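Local coordinates for Lin2722 protein (Listeria innocua, PDB 3DS8) that is of unknown function but has the alpha/beta-hydrolase fold and a candidate Ser-His-Asp triad, consistent with a hydrolase, at residues T94-V99 with T120-R125; I62-E67 with K78-A83; V128-P133 with L175-E180; D2-I7 with A57-I62. All coordinates share one frame; numbering follows the deposited sequence.

Contact 1: residues T94-V99 with T120-R125; sequences TQMDGV and TVPTLR
Arg125 swings across to Asp97 and closes on its carboxylate. CB of Arg125 already lies 3.3 Å from Asp97 OD1. CG and CD then run between that oxygen and the amide of Gln95, with CD 3.8 Å from Gln95 NE2. A bend at the third torsion (chi3 66°) turns the guanidinium back toward the acid. Arg125 NE bonds Asp97 OD1 at 2.9 Å, and Arg125 NH2 bonds Asp97 OD2 at 2.8 Å. Both oxygens use the syn lone pair, and the two flat groups lie only 10° apart. This is a side-on bidentate salt bridge that fixes the rotation of both groups. Between the strands the backbones pair in parallel: Met96 N donates to Thr123 O, and Met96 O accepts from Arg125 N. Thr94 O takes both N and OG1 of Thr123, and a water joins it to Val121 O. Met96, present as selenomethionine, fills the other face. Its SE lies 4.1 Å from Pro122 CB, and its CE lies 4.0 Å from Leu124 CD1. Helix 103-114 links the two strands as a beta-alpha-beta crossover. Its Tyr111 packs on Met96, as does Met84 of helix 73-91, while Leu239 of helix 229-240 touches Asp97.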
loop_
_atom_site.group_PDB
_atom_site.type_symbol
_atom_site.label_atom_id
_atom_site.label_comp_id
_atom_site.label_asym_id
_atom_site.label_seq_id
_atom_site.Cartn_x
_atom_site.Cartn_y
_atom_site.Cartn_z
ATOM N N THR A 94 -5.158 15.585 8.309
ATOM C CA THR A 94 -4.946 14.769 9.506
ATOM C C THR A 94 -4.946 13.267 9.212
ATOM O O THR A 94 -4.431 12.497 10.013
ATOM C CB THR A 94 -5.995 15.078 10.553
ATOM O OG1 THR A 94 -7.277 14.893 9.976
ATOM C CG2 THR A 94 -5.859 16.529 11.032
ATOM N N GLN A 95 -5.564 12.883 8.087
ATOM C CA GLN A 95 -5.591 11.493 7.584
ATOM C C GLN A 95 -5.188 11.452 6.129
ATOM O O GLN A 95 -5.335 12.439 5.430
ATOM C CB GLN A 95 -6.987 10.898 7.669
ATOM C CG GLN A 95 -7.586 10.871 9.050
ATOM C CD GLN A 95 -8.919 10.160 9.045
ATOM O OE1 GLN A 95 -9.952 10.744 8.708
ATOM N NE2 GLN A 95 -8.896 8.898 9.408
HETATM N N MSE A 96 -4.725 10.278 5.674
HETATM C CA MSE A 96 -4.515 10.014 4.268
HETATM C C MSE A 96 -4.737 8.522 4.009
HETATM O O MSE A 96 -4.581 7.718 4.903
HETATM C CB MSE A 96 -3.100 10.360 3.892
HETATM C CG MSE A 96 -2.112 9.473 4.491
HETATM SE SE MSE A 96 -0.311 10.134 4.024
HETATM C CE MSE A 96 0.674 8.421 4.067
ATOM N N ASP A 97 -5.091 8.202 2.786
ATOM C CA ASP A 97 -5.121 6.819 2.304
ATOM C C ASP A 97 -3.880 6.587 1.437
ATOM O O ASP A 97 -3.273 7.540 0.975
ATOM C CB ASP A 97 -6.358 6.595 1.488
ATOM C CG ASP A 97 -7.604 6.800 2.275
ATOM O OD1 ASP A 97 -7.604 6.532 3.479
ATOM O OD2 ASP A 97 -8.601 7.184 1.647
ATOM N N GLY A 98 -3.432 5.357 1.312
ATOM C CA GLY A 98 -2.274 5.059 0.486
ATOM C C GLY A 98 -2.430 3.781 -0.310
ATOM O O GLY A 98 -3.031 2.836 0.159
ATOM N N VAL A 99 -1.911 3.796 -1.525
ATOM C CA VAL A 99 -1.839 2.637 -2.380
ATOM C C VAL A 99 -0.376 2.478 -2.726
ATOM O O VAL A 99 0.248 3.406 -3.237
ATOM C CB VAL A 99 -2.614 2.822 -3.673
ATOM C CG1 VAL A 99 -2.555 1.511 -4.498
ATOM C CG2 VAL A 99 -4.067 3.235 -3.403
ATOM N N THR A 120 2.320 14.969 13.890
ATOM C CA THR A 120 2.991 15.793 12.874
ATOM C C THR A 120 2.867 15.232 11.454
ATOM O O THR A 120 3.254 15.896 10.494
ATOM C CB THR A 120 4.483 15.976 13.181
ATOM O OG1 THR A 120 5.163 14.719 12.998
ATOM C CG2 THR A 120 4.666 16.560 14.592
ATOM N N VAL A 121 2.359 14.005 11.311
ATOM C CA VAL A 121 2.085 13.480 9.967
ATOM C C VAL A 121 0.637 12.975 9.864
ATOM O O VAL A 121 0.039 12.657 10.886
ATOM C CB VAL A 121 3.075 12.334 9.583
ATOM C CG1 VAL A 121 4.529 12.821 9.646
ATOM C CG2 VAL A 121 2.869 11.115 10.485
ATOM N N PRO A 122 0.098 12.877 8.634
ATOM C CA PRO A 122 -1.270 12.368 8.535
ATOM C C PRO A 122 -1.361 10.901 8.967
ATOM O O PRO A 122 -0.463 10.096 8.701
ATOM C CB PRO A 122 -1.608 12.565 7.074
ATOM C CG PRO A 122 -0.569 13.551 6.557
ATOM C CD PRO A 122 0.633 13.178 7.299
ATOM N N THR A 123 -2.443 10.550 9.631
ATOM C CA THR A 123 -2.632 9.171 10.054
ATOM C C THR A 123 -3.070 8.380 8.804
ATOM O O THR A 123 -3.954 8.833 8.075
ATOM C CB THR A 123 -3.758 9.031 11.082
ATOM O OG1 THR A 123 -4.962 9.521 10.511
ATOM C CG2 THR A 123 -3.512 9.816 12.281
ATOM N N LEU A 124 -2.473 7.219 8.564
ATOM C CA LEU A 124 -2.909 6.359 7.443
ATOM C C LEU A 124 -4.250 5.733 7.821
ATOM O O LEU A 124 -4.425 5.225 8.917
ATOM C CB LEU A 124 -1.887 5.262 7.169
ATOM C CG LEU A 124 -1.949 4.489 5.886
ATOM C CD1 LEU A 124 -1.850 5.394 4.650
ATOM C CD2 LEU A 124 -0.787 3.444 5.921
ATOM N N ARG A 125 -5.208 5.841 6.926
ATOM C CA ARG A 125 -6.532 5.316 7.116
ATOM C C ARG A 125 -6.709 4.029 6.283
ATOM O O ARG A 125 -6.769 2.936 6.834
ATOM C CB ARG A 125 -7.576 6.369 6.768
ATOM C CG ARG A 125 -9.015 5.879 6.974
ATOM C CD ARG A 125 -10.057 6.850 6.479
ATOM N NE ARG A 125 -10.052 7.024 5.033
ATOM C CZ ARG A 125 -11.070 7.544 4.356
ATOM N NH1 ARG A 125 -12.173 7.946 4.993
ATOM N NH2 ARG A 125 -11.003 7.644 3.055
HETATM O O HOH W 1 -2.688 13.631 11.977
#

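Contact 2: residues I62-E67 with K78-A83; sequences IKFGFE and KWLKIA
Phe64 pushes the tip of its ring into a hollow of the helix between Leu80 and Ala83. Leu80 CD1 sits over one face of the ring, 4.0 Å from its centroid and 14° off the normal, a CH-pi contact. Ala83 CB closes the hollow from the ring edge, 3.8 Å from Phe64 CZ. Leu80 reaches the face because its CG is anti to the backbone N (chi1 178°), which carries the branch toward the strand. Phe66 is the second bump. Its rim enters the next dip, between Trp79 and Leu80. Phe66 CE1 meets Trp79 CB at 4.0 Å, and Phe66 CD1 meets the edge of the indole at Trp79 CE3, 3.9 Å away. Phe66 CZ leans on Leu80 CB at 4.2 Å. The two phenylalanines also fit each other, with Phe64 CE2 standing over a face of the Phe66 ring. The contact is wholly apolar, and the axes of strand 62-66 and helix 78-83 come no closer than 10.3 Å. Helix 73-91 packs here on part of one face of the sheet, over strands 61-66, 6-9 and 36-42. Ile7 and Ile9 of strand 6-9 meet Leu80, Val41 of strand 36-42 touches both phenylalanines, and Trp76 stacks on Phe66.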
loop_
_atom_site.group_PDB
_atom_site.type_symbol
_atom_site.label_atom_id
_atom_site.label_comp_id
_atom_site.label_asym_id
_atom_site.label_seq_id
_atom_site.Cartn_x
_atom_site.Cartn_y
_atom_site.Cartn_z
ATOM N N ILE A 62 -1.681 12.293 -4.311
ATOM C CA ILE A 62 -0.264 12.604 -4.148
ATOM C C ILE A 62 0.569 11.519 -4.833
ATOM O O ILE A 62 0.693 10.386 -4.354
ATOM C CB ILE A 62 0.125 12.732 -2.663
ATOM C CG1 ILE A 62 -0.871 13.629 -1.899
ATOM C CG2 ILE A 62 1.638 13.165 -2.532
ATOM C CD1 ILE A 62 -1.015 15.070 -2.342
ATOM N N LYS A 63 1.086 11.855 -5.998
ATOM C CA LYS A 63 1.934 10.943 -6.747
ATOM C C LYS A 63 3.329 11.043 -6.155
ATOM O O LYS A 63 4.007 12.047 -6.302
ATOM C CB LYS A 63 1.935 11.308 -8.229
ATOM C CG LYS A 63 0.550 11.253 -8.840
ATOM C CD LYS A 63 0.584 11.473 -10.358
ATOM C CE LYS A 63 -0.798 11.443 -10.939
ATOM N NZ LYS A 63 -0.771 11.749 -12.403
ATOM N N PHE A 64 3.761 9.981 -5.510
ATOM C CA PHE A 64 4.992 10.046 -4.728
ATOM C C PHE A 64 6.162 9.343 -5.413
ATOM O O PHE A 64 5.998 8.263 -5.979
ATOM C CB PHE A 64 4.756 9.461 -3.334
ATOM C CG PHE A 64 5.746 9.920 -2.338
ATOM C CD1 PHE A 64 5.538 11.098 -1.645
ATOM C CD2 PHE A 64 6.903 9.202 -2.116
ATOM C CE1 PHE A 64 6.460 11.564 -0.741
ATOM C CE2 PHE A 64 7.842 9.652 -1.198
ATOM C CZ PHE A 64 7.628 10.842 -0.510
ATOM N N GLY A 65 7.356 9.925 -5.323
ATOM C CA GLY A 65 8.519 9.292 -5.897
ATOM C C GLY A 65 9.693 9.305 -4.945
ATOM O O GLY A 65 10.008 10.326 -4.395
ATOM N N PHE A 66 10.360 8.170 -4.801
ATOM C CA PHE A 66 11.662 8.098 -4.129
ATOM C C PHE A 66 12.793 8.116 -5.151
ATOM O O PHE A 66 12.898 7.200 -5.980
ATOM C CB PHE A 66 11.757 6.798 -3.344
ATOM C CG PHE A 66 10.804 6.697 -2.200
ATOM C CD1 PHE A 66 11.067 7.357 -1.024
ATOM C CD2 PHE A 66 9.635 5.953 -2.298
ATOM C CE1 PHE A 66 10.192 7.267 0.063
ATOM C CE2 PHE A 66 8.733 5.902 -1.249
ATOM C CZ PHE A 66 9.041 6.538 -0.036
ATOM N N GLU A 67 13.681 9.112 -5.091
ATOM C CA GLU A 67 14.830 9.125 -6.018
ATOM C C GLU A 67 15.695 7.860 -5.836
ATOM O O GLU A 67 16.239 7.310 -6.808
ATOM C CB GLU A 67 15.732 10.332 -5.789
ATOM C CG GLU A 67 16.897 10.342 -6.796
ATOM C CD GLU A 67 17.440 11.726 -7.181
ATOM O OE1 GLU A 67 17.141 12.741 -6.506
ATOM O OE2 GLU A 67 18.179 11.777 -8.197
ATOM N N LYS A 78 10.871 5.901 6.493
ATOM C CA LYS A 78 11.513 7.047 7.172
ATOM C C LYS A 78 11.524 8.298 6.306
ATOM O O LYS A 78 11.224 9.386 6.786
ATOM C CB LYS A 78 12.951 6.699 7.559
ATOM C CG LYS A 78 13.052 5.624 8.611
ATOM C CD LYS A 78 14.515 5.386 8.989
ATOM C CE LYS A 78 14.726 3.991 9.517
ATOM N NZ LYS A 78 13.722 3.643 10.590
ATOM N N TRP A 79 11.832 8.141 5.019
ATOM C CA TRP A 79 11.833 9.279 4.094
ATOM C C TRP A 79 10.415 9.803 3.814
ATOM O O TRP A 79 10.195 11.022 3.712
ATOM C CB TRP A 79 12.551 8.930 2.798
ATOM C CG TRP A 79 13.944 8.507 3.009
ATOM C CD1 TRP A 79 14.782 8.868 4.033
ATOM C CD2 TRP A 79 14.688 7.629 2.170
ATOM N NE1 TRP A 79 16.007 8.224 3.895
ATOM C CE2 TRP A 79 15.971 7.465 2.753
ATOM C CE3 TRP A 79 14.404 6.959 0.992
ATOM C CZ2 TRP A 79 16.961 6.665 2.164
ATOM C CZ3 TRP A 79 15.386 6.145 0.420
ATOM C CH2 TRP A 79 16.647 6.035 0.983
ATOM N N LEU A 80 9.465 8.883 3.710
ATOM C CA LEU A 80 8.056 9.246 3.568
ATOM C C LEU A 80 7.584 10.080 4.760
ATOM O O LEU A 80 6.919 11.100 4.564
ATOM C CB LEU A 80 7.208 7.987 3.418
ATOM C CG LEU A 80 5.691 8.135 3.291
ATOM C CD1 LEU A 80 5.375 8.938 2.036
ATOM C CD2 LEU A 80 5.054 6.758 3.244
ATOM N N LYS A 81 7.921 9.658 5.980
ATOM C CA LYS A 81 7.577 10.432 7.188
ATOM C C LYS A 81 8.068 11.871 7.104
ATOM O O LYS A 81 7.348 12.803 7.392
ATOM C CB LYS A 81 8.160 9.768 8.456
ATOM C CG LYS A 81 8.414 10.683 9.700
ATOM C CD LYS A 81 7.232 10.731 10.551
ATOM C CE LYS A 81 7.521 11.302 11.951
ATOM N NZ LYS A 81 8.777 12.083 12.221
ATOM N N ILE A 82 9.310 12.051 6.679
ATOM C CA ILE A 82 9.896 13.386 6.575
ATOM C C ILE A 82 9.080 14.234 5.593
ATOM O O ILE A 82 8.742 15.386 5.875
ATOM C CB ILE A 82 11.383 13.316 6.155
ATOM C CG1 ILE A 82 12.213 12.658 7.285
ATOM C CG2 ILE A 82 11.926 14.702 5.802
ATOM C CD1 ILE A 82 13.634 12.242 6.859
ATOM N N ALA A 83 8.741 13.637 4.468
ATOM C CA ALA A 83 7.936 14.302 3.439
ATOM C C ALA A 83 6.487 14.546 3.896
ATOM O O ALA A 83 5.891 15.609 3.597
ATOM C CB ALA A 83 7.973 13.489 2.163
#

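Contact 3: residues V128-P133 with L175-E180; sequences VAIGSP and LAIAGE
Ala129 and its neighbours run parallel to Ala176 and its neighbours, the axes of 128-130 and 175-180 only 10° apart. Ala129 N donates to Leu175 O at 2.9 Å, and Ala129 O accepts from Ile177 N, also at 2.9 Å. Both donors lie nearly along the C=O axis. Gly131 N then bonds Ile177 O at 2.8 Å, just past the end of the first strand. The pairing belongs to the central parallel part of an alpha/beta-hydrolase sheet, with strand 95-101 on the far side of strand 123-130. On one face Val128 and Leu175 lie side by side, pointing the same way. Val128 CG1 meets Leu175 CD2 at 4.0 Å. Ile130 and Ile177 repeat this two residues on, with their CG2 methyls 4.0 Å apart. Ile177 CD1 closes the row: CG1 is anti to the carbonyl carbon (chi1 -70°), and the methyl comes 4.1 Å from both Ile130 CG1 and Val128 CG1. Phe238 of helix 229-240 touches Val128 and Leu175. Past the strand the backbone turns at Gly131, where phi is positive. A water accepts from Ser132 N and lies within bonding distance of Ile177 O, to which it may donate. Gly131 O makes a weak hydrogen bond with the OG of Ser102, the probable nucleophile.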
loop_
_atom_site.group_PDB
_atom_site.type_symbol
_atom_site.label_atom_id
_atom_site.label_comp_id
_atom_site.label_asym_id
_atom_site.label_seq_id
_atom_site.Cartn_x
_atom_site.Cartn_y
_atom_site.Cartn_z
ATOM N N VAL A 128 -3.740 0.138 0.720
ATOM C CA VAL A 128 -3.794 -0.876 -0.330
ATOM C C VAL A 128 -2.384 -1.292 -0.739
ATOM O O VAL A 128 -1.518 -0.459 -1.103
ATOM C CB VAL A 128 -4.577 -0.379 -1.581
ATOM C CG1 VAL A 128 -4.643 -1.488 -2.669
ATOM C CG2 VAL A 128 -5.992 0.092 -1.227
ATOM N N ALA A 129 -2.104 -2.593 -0.573
ATOM C CA ALA A 129 -0.788 -3.161 -0.905
ATOM C C ALA A 129 -0.951 -4.128 -2.081
ATOM O O ALA A 129 -1.724 -5.068 -1.975
ATOM C CB ALA A 129 -0.197 -3.892 0.332
ATOM N N ILE A 130 -0.259 -3.862 -3.194
ATOM C CA ILE A 130 -0.469 -4.610 -4.437
ATOM C C ILE A 130 0.822 -5.392 -4.714
ATOM O O ILE A 130 1.846 -4.802 -5.088
ATOM C CB ILE A 130 -0.842 -3.672 -5.613
ATOM C CG1 ILE A 130 -2.062 -2.815 -5.248
ATOM C CG2 ILE A 130 -1.070 -4.479 -6.880
ATOM C CD1 ILE A 130 -2.441 -1.828 -6.321
ATOM N N GLY A 131 0.761 -6.716 -4.505
ATOM C CA GLY A 131 1.909 -7.612 -4.707
ATOM C C GLY A 131 3.096 -7.315 -3.793
ATOM O O GLY A 131 4.252 -7.410 -4.211
ATOM N N SER A 132 2.827 -6.982 -2.533
ATOM C CA SER A 132 3.880 -6.538 -1.629
ATOM C C SER A 132 4.465 -7.763 -0.946
ATOM O O SER A 132 3.700 -8.541 -0.376
ATOM C CB SER A 132 3.362 -5.554 -0.576
ATOM O OG SER A 132 2.892 -4.324 -1.170
ATOM N N PRO A 133 5.795 -7.920 -0.981
ATOM C CA PRO A 133 6.355 -9.145 -0.397
ATOM C C PRO A 133 6.572 -9.023 1.120
ATOM O O PRO A 133 7.700 -8.856 1.619
ATOM C CB PRO A 133 7.647 -9.307 -1.187
ATOM C CG PRO A 133 8.059 -7.904 -1.500
ATOM C CD PRO A 133 6.834 -7.128 -1.677
ATOM N N LEU A 175 -6.218 -3.521 2.439
ATOM C CA LEU A 175 -6.552 -4.388 1.321
ATOM C C LEU A 175 -5.251 -4.920 0.759
ATOM O O LEU A 175 -4.344 -4.140 0.366
ATOM C CB LEU A 175 -7.298 -3.616 0.205
ATOM C CG LEU A 175 -7.465 -4.340 -1.128
ATOM C CD1 LEU A 175 -8.293 -5.604 -0.948
ATOM C CD2 LEU A 175 -8.111 -3.330 -2.178
ATOM N N ALA A 176 -5.107 -6.253 0.759
ATOM C CA ALA A 176 -3.945 -6.912 0.200
ATOM C C ALA A 176 -4.346 -7.599 -1.100
ATOM O O ALA A 176 -5.174 -8.533 -1.133
ATOM C CB ALA A 176 -3.352 -7.964 1.179
ATOM N N ILE A 177 -3.770 -7.100 -2.184
ATOM C CA ILE A 177 -3.932 -7.648 -3.505
ATOM C C ILE A 177 -2.754 -8.495 -3.897
ATOM O O ILE A 177 -1.572 -8.066 -3.748
ATOM C CB ILE A 177 -4.135 -6.505 -4.521
ATOM C CG1 ILE A 177 -5.508 -5.844 -4.312
ATOM C CG2 ILE A 177 -3.966 -7.022 -5.972
ATOM C CD1 ILE A 177 -5.721 -4.588 -5.160
ATOM N N ALA A 178 -3.024 -9.729 -4.311
ATOM C CA ALA A 178 -1.972 -10.664 -4.642
ATOM C C ALA A 178 -2.217 -11.292 -5.996
ATOM O O ALA A 178 -3.368 -11.527 -6.378
ATOM C CB ALA A 178 -1.863 -11.767 -3.603
ATOM N N GLY A 179 -1.139 -11.547 -6.725
ATOM C CA GLY A 179 -1.222 -12.326 -7.977
ATOM C C GLY A 179 -0.728 -13.760 -7.835
ATOM O O GLY A 179 0.160 -14.083 -7.023
ATOM N N GLU A 180 -1.307 -14.635 -8.644
ATOM C CA GLU A 180 -0.918 -16.002 -8.733
ATOM C C GLU A 180 -0.960 -16.327 -10.259
ATOM O O GLU A 180 -2.017 -16.173 -10.924
ATOM C CB GLU A 180 -1.899 -16.846 -7.913
ATOM C CG GLU A 180 -1.629 -18.241 -7.949
ATOM C CD GLU A 180 -2.524 -19.058 -7.026
ATOM O OE1 GLU A 180 -3.775 -18.955 -7.104
ATOM O OE2 GLU A 180 -1.946 -19.858 -6.284
HETATM O O HOH W 2 0.198 -7.486 -1.292
#

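Contact 4: residues D2-I7 with A57-I62; sequences DQIPII and AKRPII
Ile62 N donates to Ile6 O at 2.8 Å in a nearly straight bond (168° at the hydrogen). Ile61 CA lies beside it as a second, weaker donor to the same oxygen. One step back, Ile6 N bonds Pro60 O at 2.9 Å, and Pro5 CA adds a weak C-H...O contact to that oxygen. These bonds set Ile6 against Ile61 and Ile7 against Ile62, the start of the parallel pairing of strands 6-9 and 61-66. Two prolines precede the pairs, and Pro5 CB also packs on Ile62 CG1. Before them the chains are held by side chains. The flat end of Gln3 lies on Ala57, its OE1 3.7 Å from Ala57 CB. A water accepts from both Ile4 N and Arg59 N and bridges the backbones. Arg59 folds back over segment 2-7 through bends at its second and third torsions (chi2 -75°). Its NH1 bonds Ile4 O at 2.8 Å, well above the carbonyl plane, and the bond is bent (141° at the hydrogen). Ile6 CG1 lies over one face of the guanidinium, 3.7 Å from Arg59 CZ, and Ile6 CD1 is close to the same group. The other nitrogens have acidic partners: NE forms a salt bridge with Glu240, and NH2 with Asp97. The charge of Arg59 is therefore probably balanced by these two carboxylates. Together with Ile4 O they limit the rotation of the guanidinium, while Ile6 lies on one of its faces.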
loop_
_atom_site.group_PDB
_atom_site.type_symbol
_atom_site.label_atom_id
_atom_site.label_comp_id
_atom_site.label_asym_id
_atom_site.label_seq_id
_atom_site.Cartn_x
_atom_site.Cartn_y
_atom_site.Cartn_z
ATOM N N ASP A 2 -9.773 18.537 6.357
ATOM C CA ASP A 2 -10.663 17.347 6.398
ATOM C C ASP A 2 -10.693 16.613 5.069
ATOM O O ASP A 2 -11.298 15.531 4.975
ATOM C CB ASP A 2 -12.072 17.777 6.761
ATOM C CG ASP A 2 -12.117 18.547 8.075
ATOM O OD1 ASP A 2 -11.708 17.974 9.129
ATOM O OD2 ASP A 2 -12.556 19.728 8.042
ATOM N N GLN A 3 -10.065 17.197 4.039
ATOM C CA GLN A 3 -9.802 16.479 2.782
ATOM C C GLN A 3 -8.989 15.263 3.107
ATOM O O GLN A 3 -8.086 15.347 3.976
ATOM C CB GLN A 3 -8.970 17.329 1.828
ATOM C CG GLN A 3 -9.742 18.406 1.085
ATOM C CD GLN A 3 -8.816 19.411 0.433
ATOM O OE1 GLN A 3 -7.645 19.129 0.212
ATOM N NE2 GLN A 3 -9.337 20.586 0.122
ATOM N N ILE A 4 -9.257 14.145 2.430
ATOM C CA ILE A 4 -8.426 12.981 2.643
ATOM C C ILE A 4 -7.693 12.637 1.344
ATOM O O ILE A 4 -8.293 12.146 0.407
ATOM C CB ILE A 4 -9.198 11.767 3.190
ATOM C CG1 ILE A 4 -9.892 12.129 4.523
ATOM C CG2 ILE A 4 -8.200 10.611 3.440
ATOM C CD1 ILE A 4 -10.561 10.914 5.232
ATOM N N PRO A 5 -6.378 12.912 1.304
ATOM C CA PRO A 5 -5.588 12.608 0.119
ATOM C C PRO A 5 -5.365 11.121 -0.058
ATOM O O PRO A 5 -5.484 10.339 0.897
ATOM C CB PRO A 5 -4.258 13.333 0.357
ATOM C CG PRO A 5 -4.158 13.421 1.821
ATOM C CD PRO A 5 -5.565 13.522 2.364
ATOM N N ILE A 6 -4.990 10.769 -1.266
ATOM C CA ILE A 6 -4.611 9.401 -1.591
ATOM C C ILE A 6 -3.173 9.425 -2.102
ATOM O O ILE A 6 -2.904 9.992 -3.157
ATOM C CB ILE A 6 -5.511 8.829 -2.676
ATOM C CG1 ILE A 6 -7.003 8.881 -2.250
ATOM C CG2 ILE A 6 -4.953 7.407 -3.082
ATOM C CD1 ILE A 6 -7.953 8.684 -3.440
ATOM N N ILE A 7 -2.248 8.865 -1.325
ATOM C CA ILE A 7 -0.839 8.780 -1.731
ATOM C C ILE A 7 -0.613 7.498 -2.550
ATOM O O ILE A 7 -0.979 6.393 -2.129
ATOM C CB ILE A 7 0.119 8.883 -0.553
ATOM C CG1 ILE A 7 1.558 9.052 -1.026
ATOM C CG2 ILE A 7 0.134 7.689 0.342
ATOM C CD1 ILE A 7 2.414 9.687 0.010
ATOM N N ALA A 57 -10.290 20.903 -3.671
ATOM C CA ALA A 57 -9.751 19.548 -3.921
ATOM C C ALA A 57 -10.641 18.459 -3.380
ATOM O O ALA A 57 -11.049 18.488 -2.224
ATOM C CB ALA A 57 -8.287 19.389 -3.378
ATOM N N LYS A 58 -10.906 17.460 -4.221
ATOM C CA LYS A 58 -11.661 16.283 -3.851
ATOM C C LYS A 58 -10.774 15.058 -3.967
ATOM O O LYS A 58 -10.256 14.782 -5.025
ATOM C CB LYS A 58 -12.856 16.133 -4.786
ATOM C CG LYS A 58 -13.709 14.924 -4.537
ATOM C CD LYS A 58 -14.981 14.939 -5.399
ATOM C CE LYS A 58 -14.741 14.534 -6.850
ATOM N NZ LYS A 58 -16.010 14.586 -7.658
ATOM N N ARG A 59 -10.572 14.357 -2.863
ATOM C CA ARG A 59 -9.707 13.174 -2.787
ATOM C C ARG A 59 -8.393 13.392 -3.541
ATOM O O ARG A 59 -8.004 12.612 -4.410
ATOM C CB ARG A 59 -10.474 11.934 -3.312
ATOM C CG ARG A 59 -11.752 11.697 -2.527
ATOM C CD ARG A 59 -11.411 11.108 -1.181
ATOM N NE ARG A 59 -11.137 9.665 -1.255
ATOM C CZ ARG A 59 -10.285 8.993 -0.484
ATOM N NH1 ARG A 59 -9.465 9.606 0.377
ATOM N NH2 ARG A 59 -10.215 7.680 -0.613
ATOM N N PRO A 60 -7.666 14.442 -3.171
ATOM C CA PRO A 60 -6.503 14.799 -3.978
ATOM C C PRO A 60 -5.463 13.685 -3.972
ATOM O O PRO A 60 -5.209 13.065 -2.947
ATOM C CB PRO A 60 -5.987 16.073 -3.320
ATOM C CG PRO A 60 -6.480 15.984 -1.927
ATOM C CD PRO A 60 -7.825 15.346 -2.020
ATOM N N ILE A 61 -4.891 13.428 -5.133
ATOM C CA ILE A 61 -3.885 12.401 -5.309
ATOM C C ILE A 61 -2.465 12.979 -5.123
ATOM O O ILE A 61 -2.094 14.026 -5.689
ATOM C CB ILE A 61 -4.062 11.718 -6.679
ATOM C CG1 ILE A 61 -5.386 10.929 -6.686
ATOM C CG2 ILE A 61 -2.847 10.796 -7.022
ATOM C CD1 ILE A 61 -5.723 10.384 -8.050
ATOM N N ILE A 62 -1.681 12.293 -4.311
ATOM C CA ILE A 62 -0.264 12.604 -4.148
ATOM C C ILE A 62 0.569 11.519 -4.833
ATOM O O ILE A 62 0.693 10.386 -4.354
ATOM C CB ILE A 62 0.125 12.732 -2.663
ATOM C CG1 ILE A 62 -0.871 13.629 -1.899
ATOM C CG2 ILE A 62 1.638 13.165 -2.532
ATOM C CD1 ILE A 62 -1.015 15.070 -2.342
HETATM O O HOH W 3 -11.511 14.624 0.147
#

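All four contacts reach one sheet. Contacts 1 and 4 are close, with centres 10 Å apart, and join through Asp97 OD2 and Arg59 NH2 at 2.8 Å. Asp97 thus serves Arg125 of contact 1 and Arg59 of contact 4. Contact 2 shares Ile62 with contact 4, and its Leu80 CD1 lies 3.7 Å from Ile7 CD1. It meets contact 1 where Val121 CG1 rests on Lys81 CD. Contact 3 continues strand 123-130 from contact 1, and Gly98 O lies 2.8 Å from Val128 N. Contact 3 reaches, through Gly131, the residues of a likely Ser102-His222-Asp188 triad. A sulfate, probably from the crystallisation liquor, lies about 4 Å from the side chain of Arg125.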